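Side-chain contacts in pantothenate synthetase (Francisella tularensis subsp. tularensis, PDB 3N8H), which probably catalyses the ATP-dependent condensation of pantoate with beta-alanine to pantothenate, by way of a pantoyl-adenylate intermediate: residues T178-S183 / K204-L209; I234-N239 / F256-G261; F242-F245 / V250-I253. One frame throughout, in Å; residues are numbered along the deposited sequence. Where two conformers were deposited one is given.

Interaction 1. Residues T178-S183 / K204-L209; sequences TQRQPS and KIYEIL. With AMP (adenosine monophosphate), chain D.
Ser183 and Tyr206 mark the closest approach of the two backbones, with Ser183 CA 6.0 Å from Tyr206 CA. Residues 178-183 run as an irregular, mostly extended loop, and residues 204-209 are a piece of helix. The Ser183 carbonyl oxygen lies 3.5 Å from Tyr206 CB, at the root of the side chain. Ser183 OG does not bond across the contact; it hydrogen-bonds to Asn203, earlier on the same helix. Farther out along the tyrosine, Arg180 NH1 comes to 4.1 Å from Tyr206 CE1. The two side chains cross at about a right angle. The guanidinium and ring planes are 37° apart and meet obliquely. Their polar ends share an acceptor: Asp254 takes a salt bridge from Arg180 NH1 and a hydrogen bond with Tyr206 OH. Arg180 NH1 also bonds to the carbonyl of Gly184. The arginine is straight from CG to NE, and Thr178 CG2 sits over the centre of one guanidinium face. Leu209 CD1, about a turn on, sits over the centre of one face of the Tyr206 ring.

The loop also holds AMP. Gln179 N donates to adenine N1 at 2.8 Å, and adenine N6 donates to Gln179 O at 3.0 Å, both nearly straight. Backbone atoms thus read the adenine edge, and the Gln179 side chain is not needed for these bonds.

The loop follows strand 172-176 and returns to helix 196-210. Ile208 and Leu209 pack on helix 217-225, while Ile205 meets strand 240-247.

Interaction 2. Residues I234-N239 / F256-G261; sequences IQKLNN and FLKETG
Asn239 and Lys258 are the closest backbone pair, 5.8 Å from CA to CA, where the turn after strand 230-237 meets the end of strand 250-257. A hydrogen bond runs from Lys258 N to Asn239 O, 2.9 Å long and straight at 179°. A water links the same oxygen to the next amide: it donates to Asn239 O and accepts from Glu259 N. Beside this, the Asn239 and Leu257 side chains lie alongside each other and point the same way, with Asn239 OD1 3.7 Å from Leu257 CD2.

In the three-stranded antiparallel sheet, strand 240-247 lies between these two outer strands. The turn 238-239 joins strand 230-237 to this central strand, so the Asn239 bond continues the pairing of strand 240-247 with strand 250-257. Lys236 reaches over from the far edge strand, its side chain touching Ile241.

The lysines meet near their tips. Lys236 is extended beyond CG and Lys258 bends at chi2 and chi4, which brings Lys236 NZ to 3.9 Å from Lys258 NZ. Such a pair of like charges is probably unfavourable; Lys236 NZ has a weak hydrogen bond to the carbonyl of Phe214.

Interaction 3. Residues F242-F245 / V250-I253; sequences FLAF and VRLI
Phe245 lays one face of its ring against Leu252, whose CB sits 4.2 Å from the ring centroid and 27° off the ring normal. This CH-pi contact puts Leu252 CB 3.8 Å from Phe245 CZ. Phe245 CG falls between the backbone N and the carbonyl carbon (chi1 56°), which folds the ring across toward the leucine. Leu252 CD1 lies beyond the ring outline, 4.1 Å from both Phe245 CE1 and CZ.

The two residues form a hydrogen-bonded antiparallel pair. Phe245 N donates to Leu252 O and Leu252 N to Phe245 O, each at 2.9 Å. Next to it, Ala244 and Ile253 form a non-hydrogen-bonded pair, with Ala244 CA 3.2 Å from Leu252 O in a CA-H...O contact. Their side chains point to the opposite side of the sheet, where Ala244 CB touches Ile253 CG2 at 3.9 Å. Arg251 reaches over the same alanine: its guanidinium lays a face on Ala244 CB, with NH2 at 3.5 Å from that carbon.

Together the strands make a beta hairpin. Ile253 touches Asp153, which hydrogen-bonds to the bound AMP and lines the proline pocket.

The arginine is held by Glu120, Ser123 and Gln232, through NH1, NH2 and NE in turn. In the conformer given, these probably hold the flat group over the alanine. Apolar packing on the Phe245 side is matched on the other by an arginine with a polar partner at each nitrogen.

In the fold
Following the chain, interaction 1 comes first. It closes the loop between residues 178-183 and helix 196-210, after the last strand of the parallel sheet. Interaction 2 closes the next span, 234-239 onto 256-261, which contains strand 240-247. Within its span lies interaction 3, the tighter hairpin closure of 242-245 with 250-253. Interactions 2 and 3 use strand 250-257 and belong to the same antiparallel sheet. Interaction 1 shares no segment with them but touches both: Arg180 packs on Phe256, while Tyr206, and Ile205 in the conformer given, reach Phe245. Interactions 2 and 3 meet where Phe242 packs on Leu237. The three thus tie the AMP-binding loop and helix 196-210 to the small sheet.

Interaction 1. Residues T178-S183 / K204-L209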
loop_
_atom_site.group_PDB
_atom_site.type_symbol
_atom_site.label_atom_id
_atom_site.label_comp_id
_atom_site.label_asym_id
_atom_site.label_seq_id
_atom_site.Cartn_x
_atom_site.Cartn_y
_atom_site.Cartn_z
ATOM N N THR A 178 21.459 18.319 1.556
ATOM C CA THR A 178 21.342 18.677 0.141
ATOM C C THR A 178 22.691 19.165 -0.419
ATOM O O THR A 178 23.298 20.114 0.099
ATOM C CB THR A 178 20.265 19.752 -0.055
ATOM O OG1 THR A 178 18.991 19.194 0.283
ATOM C CG2 THR A 178 20.224 20.235 -1.527
ATOM N N GLN A 179 23.175 18.487 -1.451
ATOM C CA GLN A 179 24.404 18.900 -2.096
ATOM C C GLN A 179 24.103 20.032 -3.073
ATOM O O GLN A 179 23.114 19.972 -3.806
ATOM C CB GLN A 179 25.061 17.728 -2.835
ATOM C CG GLN A 179 25.403 16.553 -1.934
ATOM C CD GLN A 179 26.250 16.986 -0.747
ATOM O OE1 GLN A 179 27.404 17.348 -0.904
ATOM N NE2 GLN A 179 25.658 16.994 0.436
ATOM N N ARG A 180 24.993 21.030 -3.103
ATOM C CA ARG A 180 24.770 22.262 -3.850
ATOM C C ARG A 180 25.951 22.646 -4.760
ATOM O O ARG A 180 27.122 22.326 -4.457
ATOM C CB ARG A 180 24.471 23.405 -2.858
ATOM C CG ARG A 180 23.229 23.159 -1.987
ATOM C CD ARG A 180 22.899 24.283 -0.982
ATOM N NE ARG A 180 21.704 23.922 -0.200
ATOM C CZ ARG A 180 20.454 24.074 -0.638
ATOM N NH1 ARG A 180 20.238 24.623 -1.841
ATOM N NH2 ARG A 180 19.418 23.701 0.121
ATOM N N GLN A 181 25.635 23.322 -5.875
ATOM C CA GLN A 181 26.618 24.091 -6.653
ATOM C C GLN A 181 27.198 25.257 -5.849
ATOM O O GLN A 181 26.580 25.732 -4.892
ATOM C CB GLN A 181 25.976 24.709 -7.903
ATOM C CG GLN A 181 25.451 23.735 -8.900
ATOM C CD GLN A 181 26.561 22.912 -9.556
ATOM O OE1 GLN A 181 27.742 23.103 -9.266
ATOM N NE2 GLN A 181 26.179 21.995 -10.448
ATOM N N PRO A 182 28.357 25.787 -6.284
ATOM C CA PRO A 182 28.923 26.890 -5.519
ATOM C C PRO A 182 27.942 28.059 -5.268
ATOM O O PRO A 182 28.005 28.702 -4.216
ATOM C CB PRO A 182 30.132 27.308 -6.362
ATOM C CG PRO A 182 30.597 26.002 -6.965
ATOM C CD PRO A 182 29.324 25.226 -7.253
ATOM N N SER A 183 27.031 28.300 -6.214
ATOM C CA SER A 183 26.043 29.374 -6.096
ATOM C C SER A 183 25.011 29.085 -5.013
ATOM O O SER A 183 24.368 29.996 -4.513
ATOM C CB SER A 183 25.320 29.598 -7.442
ATOM O OG SER A 183 24.550 28.457 -7.792
ATOM N N LYS A 204 21.645 33.277 -10.727
ATOM C CA LYS A 204 21.083 34.550 -10.285
ATOM C C LYS A 204 19.998 34.383 -9.214
ATOM O O LYS A 204 19.942 35.150 -8.264
ATOM C CB LYS A 204 20.526 35.360 -11.463
ATOM C CG LYS A 204 21.590 36.021 -12.326
ATOM C CD LYS A 204 20.978 36.823 -13.478
ATOM C CE LYS A 204 20.286 35.913 -14.489
ATOM N NZ LYS A 204 19.924 36.629 -15.738
ATOM N N ILE A 205 19.124 33.405 -9.391
ATOM C CA ILE A 205 18.116 33.113 -8.385
ATOM C C ILE A 205 18.787 32.873 -7.020
ATOM O O ILE A 205 18.334 33.391 -5.992
ATOM C CB ILE A 205 17.272 31.869 -8.767
ATOM C CG1 ILE A 205 16.364 32.162 -9.967
ATOM C CG2 ILE A 205 16.440 31.373 -7.564
ATOM C CD1 ILE A 205 15.591 30.935 -10.456
ATOM N N TYR A 206 19.864 32.083 -7.015
ATOM C CA TYR A 206 20.521 31.732 -5.763
ATOM C C TYR A 206 21.418 32.839 -5.194
ATOM O O TYR A 206 21.731 32.841 -3.997
ATOM C CB TYR A 206 21.211 30.373 -5.862
ATOM C CG TYR A 206 20.196 29.306 -5.616
ATOM C CD1 TYR A 206 20.066 28.712 -4.364
ATOM C CD2 TYR A 206 19.287 28.961 -6.608
ATOM C CE1 TYR A 206 19.081 27.759 -4.128
ATOM C CE2 TYR A 206 18.303 28.027 -6.380
ATOM C CZ TYR A 206 18.207 27.432 -5.137
ATOM O OH TYR A 206 17.219 26.512 -4.940
ATOM N N GLU A 207 21.787 33.790 -6.045
ATOM C CA GLU A 207 22.520 34.957 -5.599
ATOM C C GLU A 207 21.530 35.822 -4.834
ATOM O O GLU A 207 21.861 36.442 -3.833
ATOM C CB GLU A 207 23.070 35.706 -6.813
ATOM C CG GLU A 207 24.087 36.789 -6.502
ATOM C CD GLU A 207 24.719 37.368 -7.768
ATOM O OE1 GLU A 207 24.717 38.613 -7.917
ATOM O OE2 GLU A 207 25.212 36.578 -8.613
ATOM N N ILE A 208 20.295 35.822 -5.312
ATOM C CA ILE A 208 19.203 36.551 -4.668
ATOM C C ILE A 208 18.811 35.900 -3.348
ATOM O O ILE A 208 18.663 36.566 -2.329
ATOM C CB ILE A 208 17.982 36.609 -5.609
ATOM C CG1 ILE A 208 18.289 37.502 -6.823
ATOM C CG2 ILE A 208 16.734 37.075 -4.869
ATOM C CD1 ILE A 208 17.227 37.472 -7.885
ATOM N N LEU A 209 18.637 34.591 -3.374
ATOM C CA LEU A 209 18.230 33.879 -2.176
ATOM C C LEU A 209 19.239 34.071 -1.046
ATOM O O LEU A 209 18.862 34.307 0.093
ATOM C CB LEU A 209 18.014 32.390 -2.485
ATOM C CG LEU A 209 16.773 32.068 -3.346
ATOM C CD1 LEU A 209 16.775 30.596 -3.825
ATOM C CD2 LEU A 209 15.469 32.434 -2.602
HETATM P P AMP D . 15.802 11.423 -7.639
HETATM O O1P AMP D . 16.730 10.519 -8.446
HETATM O O2P AMP D . 15.861 12.887 -7.951
HETATM O O3P AMP D . 14.413 10.904 -7.551
HETATM O "O5'" AMP D . 16.491 11.408 -6.171
HETATM C "C5'" AMP D . 16.933 10.204 -5.541
HETATM C "C4'" AMP D . 17.370 10.488 -4.125
HETATM O "O4'" AMP D . 18.491 11.428 -4.157
HETATM C "C3'" AMP D . 16.282 11.125 -3.243
HETATM O "O3'" AMP D . 16.431 10.673 -1.886
HETATM C "C2'" AMP D . 16.628 12.606 -3.332
HETATM O "O2'" AMP D . 16.132 13.426 -2.285
HETATM C "C1'" AMP D . 18.154 12.556 -3.362
HETATM N N9 AMP D . 18.746 13.789 -3.893
HETATM C C8 AMP D . 18.410 14.394 -5.056
HETATM N N7 AMP D . 19.129 15.539 -5.221
HETATM C C5 AMP D . 19.921 15.685 -4.128
HETATM C C6 AMP D . 20.920 16.675 -3.671
HETATM N N6 AMP D . 21.183 17.749 -4.433
HETATM N N1 AMP D . 21.540 16.482 -2.493
HETATM C C2 AMP D . 21.233 15.403 -1.734
HETATM N N3 AMP D . 20.340 14.453 -2.086
HETATM C C4 AMP D . 19.662 14.534 -3.260
#

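Interaction 2. Residues I234-N239 / F256-G261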
loop_
_atom_site.group_PDB
_atom_site.type_symbol
_atom_site.label_atom_id
_atom_site.label_comp_id
_atom_site.label_asym_id
_atom_site.label_seq_id
_atom_site.Cartn_x
_atom_site.Cartn_y
_atom_site.Cartn_z
ATOM N N ILE A 234 6.618 29.843 -3.035
ATOM C CA ILE A 234 7.628 29.993 -1.997
ATOM C C ILE A 234 6.879 30.154 -0.680
ATOM O O ILE A 234 5.918 30.932 -0.585
ATOM C CB ILE A 234 8.606 31.173 -2.257
ATOM C CG1 ILE A 234 9.768 31.150 -1.253
ATOM C CG2 ILE A 234 7.866 32.531 -2.251
ATOM C CD1 ILE A 234 10.950 32.036 -1.688
ATOM N N GLN A 235 7.288 29.388 0.321
ATOM C CA GLN A 235 6.573 29.385 1.588
ATOM C C GLN A 235 7.489 29.078 2.755
ATOM O O GLN A 235 8.497 28.364 2.615
ATOM C CB GLN A 235 5.461 28.330 1.559
ATOM C CG GLN A 235 4.326 28.645 0.608
ATOM C CD GLN A 235 2.967 28.291 1.182
ATOM O OE1 GLN A 235 2.861 27.652 2.234
ATOM N NE2 GLN A 235 1.919 28.699 0.485
ATOM N N LYS A 236 7.132 29.617 3.912
ATOM C CA LYS A 236 7.748 29.193 5.164
ATOM C C LYS A 236 6.891 28.126 5.811
ATOM O O LYS A 236 5.718 28.344 6.082
ATOM C CB LYS A 236 7.903 30.363 6.129
ATOM C CG LYS A 236 8.683 31.526 5.562
ATOM C CD LYS A 236 8.712 32.695 6.530
ATOM C CE LYS A 236 9.187 33.953 5.843
ATOM N NZ LYS A 236 9.196 35.123 6.789
ATOM N N LEU A 237 7.473 26.960 6.033
ATOM C CA LEU A 237 6.808 25.923 6.808
ATOM C C LEU A 237 7.678 25.688 8.028
ATOM O O LEU A 237 8.836 25.280 7.902
ATOM C CB LEU A 237 6.661 24.634 5.999
ATOM C CG LEU A 237 5.551 23.618 6.331
ATOM C CD1 LEU A 237 6.107 22.190 6.339
ATOM C CD2 LEU A 237 4.798 23.930 7.626
ATOM N N ASN A 238 7.136 25.963 9.210
ATOM C CA ASN A 238 7.939 25.893 10.423
ATOM C C ASN A 238 9.099 26.883 10.334
ATOM O O ASN A 238 8.873 28.086 10.184
ATOM C CB ASN A 238 8.425 24.464 10.660
ATOM C CG ASN A 238 7.331 23.570 11.198
ATOM O OD1 ASN A 238 7.014 23.619 12.387
ATOM N ND2 ASN A 238 6.728 22.765 10.326
ATOM N N ASN A 239 10.334 26.403 10.416
ATOM C CA ASN A 239 11.457 27.325 10.271
ATOM C C ASN A 239 12.254 27.107 8.986
ATOM O O ASN A 239 13.432 27.467 8.902
ATOM C CB ASN A 239 12.363 27.304 11.509
ATOM C CG ASN A 239 12.685 25.898 11.976
ATOM O OD1 ASN A 239 12.938 25.003 11.164
ATOM N ND2 ASN A 239 12.680 25.696 13.297
ATOM N N PHE A 256 15.357 24.873 2.602
ATOM C CA PHE A 256 16.484 25.104 3.515
ATOM C C PHE A 256 15.962 25.829 4.753
ATOM O O PHE A 256 14.868 26.400 4.722
ATOM C CB PHE A 256 17.583 25.943 2.818
ATOM C CG PHE A 256 17.039 27.047 1.925
ATOM C CD1 PHE A 256 16.517 28.206 2.475
ATOM C CD2 PHE A 256 17.036 26.911 0.537
ATOM C CE1 PHE A 256 16.014 29.232 1.660
ATOM C CE2 PHE A 256 16.521 27.925 -0.287
ATOM C CZ PHE A 256 16.007 29.092 0.291
ATOM N N LEU A 257 16.732 25.797 5.841
ATOM C CA LEU A 257 16.409 26.569 7.044
ATOM C C LEU A 257 16.384 28.059 6.719
ATOM O O LEU A 257 17.235 28.540 5.989
ATOM C CB LEU A 257 17.447 26.312 8.128
ATOM C CG LEU A 257 17.485 24.902 8.716
ATOM C CD1 LEU A 257 18.713 24.722 9.592
ATOM C CD2 LEU A 257 16.221 24.648 9.518
ATOM N N LYS A 258 15.397 28.783 7.252
ATOM C CA LYS A 258 15.272 30.221 7.008
ATOM C C LYS A 258 16.478 30.991 7.535
ATOM O O LYS A 258 16.952 31.924 6.897
ATOM C CB LYS A 258 13.962 30.755 7.611
ATOM C CG LYS A 258 13.729 32.267 7.449
ATOM C CD LYS A 258 14.353 33.065 8.595
ATOM C CE LYS A 258 13.909 34.527 8.598
ATOM N NZ LYS A 258 12.446 34.678 8.859
ATOM N N GLU A 259 16.973 30.580 8.701
ATOM C CA GLU A 259 18.115 31.228 9.346
ATOM C C GLU A 259 19.404 31.125 8.523
ATOM O O GLU A 259 20.255 32.026 8.559
ATOM C CB GLU A 259 18.338 30.625 10.742
ATOM C CG GLU A 259 19.768 30.746 11.284
ATOM C CD GLU A 259 20.116 32.145 11.794
ATOM O OE1 GLU A 259 19.198 32.982 11.948
ATOM O OE2 GLU A 259 21.316 32.403 12.049
ATOM N N THR A 260 19.560 30.025 7.786
ATOM C CA THR A 260 20.797 29.785 7.037
ATOM C C THR A 260 20.711 30.144 5.553
ATOM O O THR A 260 21.691 30.596 4.959
ATOM C CB THR A 260 21.270 28.318 7.158
ATOM O OG1 THR A 260 20.349 27.449 6.486
ATOM C CG2 THR A 260 21.379 27.915 8.620
ATOM N N GLY A 261 19.548 29.939 4.946
ATOM C CA GLY A 261 19.443 30.103 3.505
ATOM C C GLY A 261 20.140 28.920 2.832
ATOM O O GLY A 261 20.492 27.937 3.511
HETATM O O HOH W 1 15.518 28.582 10.155
#

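Interaction 3. Residues F242-F245 / V250-I253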
loop_
_atom_site.group_PDB
_atom_site.type_symbol
_atom_site.label_atom_id
_atom_site.label_comp_id
_atom_site.label_asym_id
_atom_site.label_seq_id
_atom_site.Cartn_x
_atom_site.Cartn_y
_atom_site.Cartn_z
ATOM N N PHE A 242 10.471 26.696 1.734
ATOM C CA PHE A 242 10.209 25.787 0.623
ATOM C C PHE A 242 9.902 26.573 -0.653
ATOM O O PHE A 242 9.122 27.519 -0.638
ATOM C CB PHE A 242 8.996 24.907 0.934
ATOM C CG PHE A 242 9.248 23.888 2.003
ATOM C CD1 PHE A 242 9.397 22.549 1.678
ATOM C CD2 PHE A 242 9.368 24.279 3.328
ATOM C CE1 PHE A 242 9.640 21.613 2.667
ATOM C CE2 PHE A 242 9.599 23.350 4.325
ATOM C CZ PHE A 242 9.738 22.014 3.990
ATOM N N LEU A 243 10.494 26.163 -1.762
ATOM C CA LEU A 243 10.173 26.778 -3.053
ATOM C C LEU A 243 10.320 25.809 -4.215
ATOM O O LEU A 243 10.939 24.739 -4.086
ATOM C CB LEU A 243 11.012 28.041 -3.314
ATOM C CG LEU A 243 12.462 27.841 -3.750
ATOM C CD1 LEU A 243 12.852 28.978 -4.658
ATOM C CD2 LEU A 243 13.346 27.815 -2.525
ATOM N N ALA A 244 9.739 26.211 -5.341
ATOM C CA ALA A 244 9.821 25.490 -6.602
ATOM C C ALA A 244 9.640 26.544 -7.680
ATOM O O ALA A 244 8.879 27.526 -7.497
ATOM C CB ALA A 244 8.694 24.441 -6.716
ATOM N N PHE A 245 10.318 26.343 -8.799
ATOM C CA PHE A 245 10.244 27.299 -9.910
ATOM C C PHE A 245 10.577 26.595 -11.209
ATOM O O PHE A 245 11.190 25.523 -11.197
ATOM C CB PHE A 245 11.225 28.449 -9.693
ATOM C CG PHE A 245 12.645 28.000 -9.511
ATOM C CD1 PHE A 245 13.495 27.887 -10.603
ATOM C CD2 PHE A 245 13.129 27.672 -8.244
ATOM C CE1 PHE A 245 14.808 27.465 -10.447
ATOM C CE2 PHE A 245 14.448 27.243 -8.073
ATOM C CZ PHE A 245 15.289 27.138 -9.177
ATOM N N VAL A 250 12.002 23.412 -17.310
ATOM C CA VAL A 250 12.672 22.630 -16.276
ATOM C C VAL A 250 12.162 23.050 -14.915
ATOM O O VAL A 250 12.293 24.211 -14.536
ATOM C CB VAL A 250 14.235 22.780 -16.342
ATOM C CG1 VAL A 250 14.920 21.961 -15.221
ATOM C CG2 VAL A 250 14.742 22.357 -17.695
ATOM N N ARG A 251 11.584 22.103 -14.173
ATOM C CA ARG A 251 11.016 22.440 -12.878
ATOM C C ARG A 251 11.970 21.993 -11.769
ATOM O O ARG A 251 12.251 20.804 -11.643
ATOM C CB ARG A 251 9.641 21.797 -12.690
ATOM C CG ARG A 251 8.858 22.298 -11.476
ATOM C CD ARG A 251 7.572 21.457 -11.262
ATOM N NE ARG A 251 6.885 21.910 -10.066
ATOM C CZ ARG A 251 7.137 21.448 -8.839
ATOM N NH1 ARG A 251 8.021 20.489 -8.670
ATOM N NH2 ARG A 251 6.486 21.935 -7.791
ATOM N N LEU A 252 12.470 22.952 -10.992
ATOM C CA LEU A 252 13.375 22.673 -9.864
ATOM C C LEU A 252 12.765 23.057 -8.514
ATOM O O LEU A 252 11.957 23.985 -8.446
ATOM C CB LEU A 252 14.673 23.448 -10.037
ATOM C CG LEU A 252 15.443 23.145 -11.328
ATOM C CD1 LEU A 252 16.748 23.918 -11.319
ATOM C CD2 LEU A 252 15.659 21.621 -11.498
ATOM N N ILE A 253 13.160 22.342 -7.448
ATOM C CA ILE A 253 12.662 22.611 -6.103
ATOM C C ILE A 253 13.827 22.696 -5.143
ATOM O O ILE A 253 14.947 22.228 -5.436
ATOM C CB ILE A 253 11.650 21.531 -5.593
ATOM C CG1 ILE A 253 12.357 20.308 -4.961
ATOM C CG2 ILE A 253 10.698 21.112 -6.705
ATOM C CD1 ILE A 253 11.406 19.213 -4.466
#